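Local coordinates for putative NADH-depentdent flavin oxidoreductase (Cupriavidus metallidurans, PDB 5OCS), which is an ene-reductase of the Old Yellow Enzyme family, an FMN-dependent flavoprotein that probably oxidises NADPH, at residues A102-W114 with R126-H138. Sequence-based numbering, arbitrary orientation.
Sequences AHAGRKASSEAPW and RGWQTFAPSAVPH
Ser109 OG takes the backbone N-H of Trp128 at 2.9 Å and also bonds to Ile120 O, so a single hydroxyl ties together three points of the long loop that follows strand 96-102, the third strand of this TIM barrel. The hydroxyl turns to the Trp128 backbone because a chi1 of -173° sets OG opposite the Ser109 N, while CB and CA lie over one face of the indole. There Ser109 CA makes a CH-pi contact, 3.6 Å from the centroid of the six-membered ring; Trp128 NE1 is held by Glu63 O. Farther out, Arg126 meets the Glu111 carboxylate end-on, NH1 to OE1 and NH2 to OE2 (2.8 Å), the two planes 24° apart. Towards strand 131-132, Thr130 CG2 packs on Ala108 CB at 3.7 Å, and a water links Gly105 O to Phe131 N. The extended Arg106 chain runs on to the backbone of residues 136-138: NH1 gives a hydrogen bond to Val136 O (2.9 Å) from above the carbonyl plane, and His138 CA sits over the guanidinium face. Lys107 has its NZ bonded to His181 O and its CE over one face of the His138 ring, 4.0 Å from the centroid.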
loop_
_atom_site.group_PDB
_atom_site.type_symbol
_atom_site.label_atom_id
_atom_site.label_comp_id
_atom_site.label_asym_id
_atom_site.label_seq_id
_atom_site.Cartn_x
_atom_site.Cartn_y
_atom_site.Cartn_z
ATOM N N ALA D 102 -10.427 22.514 2.903
ATOM C CA ALA D 102 -9.440 23.493 2.479
ATOM C C ALA D 102 -9.966 24.458 1.434
ATOM O O ALA D 102 -10.888 24.182 0.700
ATOM C CB ALA D 102 -8.226 22.768 1.936
ATOM N N HIS D 103 -9.330 25.620 1.393
ATOM C CA HIS D 103 -9.499 26.601 0.342
ATOM C C HIS D 103 -8.138 27.330 0.238
ATOM O O HIS D 103 -7.638 27.852 1.242
ATOM C CB HIS D 103 -10.579 27.586 0.731
ATOM C CG HIS D 103 -11.016 28.472 -0.391
ATOM N ND1 HIS D 103 -10.155 29.324 -1.050
ATOM C CD2 HIS D 103 -12.232 28.679 -0.927
ATOM C CE1 HIS D 103 -10.823 29.991 -1.971
ATOM N NE2 HIS D 103 -12.092 29.614 -1.911
ATOM N N ALA D 104 -7.539 27.288 -0.938
ATOM C CA ALA D 104 -6.159 27.789 -1.172
ATOM C C ALA D 104 -6.033 29.321 -1.242
ATOM O O ALA D 104 -4.944 29.856 -1.151
ATOM C CB ALA D 104 -5.604 27.208 -2.467
ATOM N N GLY D 105 -7.143 30.010 -1.437
ATOM C CA GLY D 105 -7.154 31.461 -1.418
ATOM C C GLY D 105 -6.295 31.919 -2.577
ATOM O O GLY D 105 -6.401 31.394 -3.680
ATOM N N ARG D 106 -5.413 32.891 -2.326
ATOM C CA ARG D 106 -4.543 33.385 -3.379
ATOM C C ARG D 106 -3.547 32.398 -3.921
ATOM O O ARG D 106 -2.931 32.693 -4.928
ATOM C CB ARG D 106 -3.796 34.657 -2.955
ATOM C CG ARG D 106 -2.655 34.389 -1.990
ATOM C CD ARG D 106 -2.242 35.685 -1.336
ATOM N NE ARG D 106 -1.136 35.530 -0.400
ATOM C CZ ARG D 106 -0.310 36.521 -0.027
ATOM N NH1 ARG D 106 -0.427 37.748 -0.573
ATOM N NH2 ARG D 106 0.668 36.255 0.862
ATOM N N LYS D 107 -3.341 31.266 -3.247
ATOM C CA LYS D 107 -2.423 30.239 -3.715
ATOM C C LYS D 107 -3.083 29.211 -4.646
ATOM O O LYS D 107 -2.415 28.260 -5.124
ATOM C CB LYS D 107 -1.822 29.530 -2.520
ATOM C CG LYS D 107 -0.830 30.366 -1.737
ATOM C CD LYS D 107 -0.294 29.471 -0.620
ATOM C CE LYS D 107 1.040 29.917 -0.128
ATOM N NZ LYS D 107 1.664 28.858 0.723
ATOM N N ALA D 108 -4.370 29.400 -4.919
ATOM C CA ALA D 108 -5.108 28.548 -5.846
ATOM C C ALA D 108 -4.622 28.679 -7.287
ATOM O O ALA D 108 -3.724 29.489 -7.584
ATOM C CB ALA D 108 -6.597 28.846 -5.738
ATOM N N SER D 109 -5.157 27.826 -8.157
ATOM C CA SER D 109 -4.901 27.892 -9.582
ATOM C C SER D 109 -3.409 27.755 -9.849
ATOM O O SER D 109 -2.810 28.567 -10.588
ATOM C CB SER D 109 -5.477 29.207 -10.160
ATOM O OG SER D 109 -5.373 29.211 -11.562
ATOM N N SER D 110 -2.783 26.764 -9.196
ATOM C CA SER D 110 -1.351 26.501 -9.341
ATOM C C SER D 110 -1.097 25.086 -9.898
ATOM O O SER D 110 -1.985 24.235 -9.948
ATOM C CB SER D 110 -0.652 26.636 -8.010
ATOM O OG SER D 110 -0.776 27.963 -7.531
ATOM N N GLU D 111 0.131 24.867 -10.338
ATOM C CA GLU D 111 0.546 23.579 -10.904
ATOM C C GLU D 111 0.916 22.648 -9.767
ATOM O O GLU D 111 1.281 23.100 -8.675
ATOM C CB GLU D 111 1.769 23.755 -11.826
ATOM C CG GLU D 111 1.518 24.592 -13.068
ATOM C CD GLU D 111 0.690 23.889 -14.155
ATOM O OE1 GLU D 111 0.054 22.835 -13.930
ATOM O OE2 GLU D 111 0.596 24.425 -15.267
ATOM N N ALA D 112 0.812 21.352 -10.025
ATOM C CA ALA D 112 1.300 20.318 -9.124
ATOM C C ALA D 112 2.836 20.350 -9.018
ATOM O O ALA D 112 3.510 20.972 -9.865
ATOM C CB ALA D 112 0.790 18.956 -9.596
ATOM N N PRO D 113 3.413 19.747 -7.949
ATOM C CA PRO D 113 4.885 19.883 -7.726
ATOM C C PRO D 113 5.721 19.422 -8.915
ATOM O O PRO D 113 6.662 20.099 -9.313
ATOM C CB PRO D 113 5.134 18.987 -6.506
ATOM C CG PRO D 113 3.825 19.009 -5.753
ATOM C CD PRO D 113 2.750 19.078 -6.812
ATOM N N TRP D 114 5.371 18.275 -9.487
ATOM C CA TRP D 114 6.104 17.743 -10.652
ATOM C C TRP D 114 5.969 18.611 -11.904
ATOM O O TRP D 114 6.775 18.464 -12.830
ATOM C CB TRP D 114 5.739 16.289 -10.985
ATOM C CG TRP D 114 4.266 15.979 -10.935
ATOM C CD1 TRP D 114 3.340 16.102 -11.941
ATOM C CD2 TRP D 114 3.555 15.497 -9.796
ATOM N NE1 TRP D 114 2.103 15.754 -11.480
ATOM C CE2 TRP D 114 2.206 15.375 -10.167
ATOM C CE3 TRP D 114 3.923 15.205 -8.471
ATOM C CZ2 TRP D 114 1.227 14.917 -9.273
ATOM C CZ3 TRP D 114 2.973 14.767 -7.599
ATOM C CH2 TRP D 114 1.634 14.603 -8.003
ATOM N N ARG D 126 -6.820 25.662 -17.945
ATOM C CA ARG D 126 -6.916 25.127 -16.571
ATOM C C ARG D 126 -6.873 26.165 -15.456
ATOM O O ARG D 126 -7.169 25.811 -14.338
ATOM C CB ARG D 126 -5.865 24.014 -16.300
ATOM C CG ARG D 126 -5.932 22.829 -17.284
ATOM C CD ARG D 126 -4.754 21.857 -17.125
ATOM N NE ARG D 126 -3.533 22.605 -17.371
ATOM C CZ ARG D 126 -2.540 22.835 -16.507
ATOM N NH1 ARG D 126 -2.500 22.291 -15.298
ATOM N NH2 ARG D 126 -1.547 23.619 -16.887
ATOM N N GLY D 127 -6.549 27.430 -15.757
ATOM C CA GLY D 127 -6.376 28.468 -14.747
ATOM C C GLY D 127 -7.687 29.098 -14.337
ATOM O O GLY D 127 -8.701 28.947 -15.013
ATOM N N TRP D 128 -7.671 29.799 -13.211
ATOM C CA TRP D 128 -8.862 30.524 -12.740
ATOM C C TRP D 128 -8.567 31.676 -11.836
ATOM O O TRP D 128 -7.495 31.759 -11.242
ATOM C CB TRP D 128 -9.856 29.587 -12.067
ATOM C CG TRP D 128 -9.399 28.942 -10.761
ATOM C CD1 TRP D 128 -9.506 29.461 -9.518
ATOM C CD2 TRP D 128 -8.769 27.664 -10.608
ATOM N NE1 TRP D 128 -9.007 28.586 -8.586
ATOM C CE2 TRP D 128 -8.555 27.469 -9.233
ATOM C CE3 TRP D 128 -8.417 26.637 -11.497
ATOM C CZ2 TRP D 128 -8.000 26.295 -8.736
ATOM C CZ3 TRP D 128 -7.832 25.489 -10.991
ATOM C CH2 TRP D 128 -7.657 25.319 -9.628
ATOM N N GLN D 129 -9.526 32.601 -11.746
ATOM C CA GLN D 129 -9.393 33.737 -10.831
ATOM C C GLN D 129 -9.432 33.271 -9.360
ATOM O O GLN D 129 -10.342 32.521 -8.969
ATOM C CB GLN D 129 -10.494 34.773 -11.057
ATOM C CG GLN D 129 -10.276 36.036 -10.200
ATOM C CD GLN D 129 -8.976 36.754 -10.590
ATOM O OE1 GLN D 129 -8.856 37.230 -11.716
ATOM N NE2 GLN D 129 -7.970 36.781 -9.678
ATOM N N THR D 130 -8.444 33.725 -8.576
ATOM C CA THR D 130 -8.298 33.363 -7.157
ATOM C C THR D 130 -8.875 34.469 -6.275
ATOM O O THR D 130 -9.063 35.604 -6.727
ATOM C CB THR D 130 -6.817 33.101 -6.824
ATOM O OG1 THR D 130 -6.051 34.310 -7.033
ATOM C CG2 THR D 130 -6.290 31.985 -7.706
ATOM N N PHE D 131 -9.153 34.130 -5.028
ATOM C CA PHE D 131 -9.782 35.007 -4.071
ATOM C C PHE D 131 -8.980 35.021 -2.783
ATOM O O PHE D 131 -8.337 34.006 -2.407
ATOM C CB PHE D 131 -11.231 34.529 -3.810
ATOM C CG PHE D 131 -12.080 34.592 -5.047
ATOM C CD1 PHE D 131 -12.587 35.818 -5.482
ATOM C CD2 PHE D 131 -12.237 33.483 -5.868
ATOM C CE1 PHE D 131 -13.315 35.906 -6.669
ATOM C CE2 PHE D 131 -12.962 33.555 -7.053
ATOM C CZ PHE D 131 -13.506 34.774 -7.459
ATOM N N ALA D 132 -9.043 36.148 -2.088
ATOM C CA ALA D 132 -8.231 36.382 -0.901
ATOM C C ALA D 132 -8.785 37.509 -0.052
ATOM O O ALA D 132 -9.679 38.269 -0.502
ATOM C CB ALA D 132 -6.796 36.720 -1.324
ATOM N N PRO D 133 -8.238 37.663 1.166
ATOM C CA PRO D 133 -8.734 38.812 1.921
ATOM C C PRO D 133 -8.432 40.150 1.239
ATOM O O PRO D 133 -9.229 41.091 1.338
ATOM C CB PRO D 133 -8.010 38.700 3.254
ATOM C CG PRO D 133 -6.876 37.759 3.030
ATOM C CD PRO D 133 -7.406 36.777 2.005
ATOM N N SER D 134 -7.282 40.215 0.560
ATOM C CA SER D 134 -6.847 41.429 -0.154
ATOM C C SER D 134 -6.181 41.102 -1.493
ATOM O O SER D 134 -5.627 39.996 -1.678
ATOM C CB SER D 134 -5.844 42.213 0.701
ATOM O OG SER D 134 -6.358 42.575 2.000
ATOM N N ALA D 135 -6.155 42.110 -2.399
ATOM C CA ALA D 135 -5.662 41.992 -3.791
ATOM C C ALA D 135 -4.105 42.083 -3.894
ATOM O O ALA D 135 -3.532 42.947 -4.585
ATOM C CB ALA D 135 -6.365 43.054 -4.679
ATOM N N VAL D 136 -3.435 41.167 -3.211
ATOM C CA VAL D 136 -1.994 41.170 -3.062
ATOM C C VAL D 136 -1.560 39.762 -3.395
ATOM O O VAL D 136 -2.040 38.819 -2.797
ATOM C CB VAL D 136 -1.525 41.514 -1.626
ATOM C CG1 VAL D 136 -0.014 41.768 -1.612
ATOM C CG2 VAL D 136 -2.270 42.728 -1.089
ATOM N N PRO D 137 -0.681 39.605 -4.385
ATOM C CA PRO D 137 -0.215 38.266 -4.762
ATOM C C PRO D 137 0.758 37.700 -3.761
ATOM O O PRO D 137 1.391 38.455 -3.020
ATOM C CB PRO D 137 0.443 38.504 -6.115
ATOM C CG PRO D 137 0.979 39.901 -5.966
ATOM C CD PRO D 137 -0.033 40.648 -5.184
ATOM N N HIS D 138 0.843 36.368 -3.715
ATOM C CA HIS D 138 1.765 35.687 -2.810
ATOM C C HIS D 138 3.215 36.079 -3.120
ATOM O O HIS D 138 4.025 36.231 -2.201
ATOM C CB HIS D 138 1.608 34.163 -2.937
ATOM C CG HIS D 138 2.619 33.394 -2.167
ATOM N ND1 HIS D 138 3.596 32.631 -2.777
ATOM C CD2 HIS D 138 2.816 33.269 -0.838
ATOM C CE1 HIS D 138 4.351 32.068 -1.854
ATOM N NE2 HIS D 138 3.911 32.454 -0.670
HETATM O O HOH W 1 -9.024 31.157 -4.623
HETATM O O HOH W 2 -3.122 35.231 -6.605
HETATM O O HOH W 3 3.784 37.115 0.272
#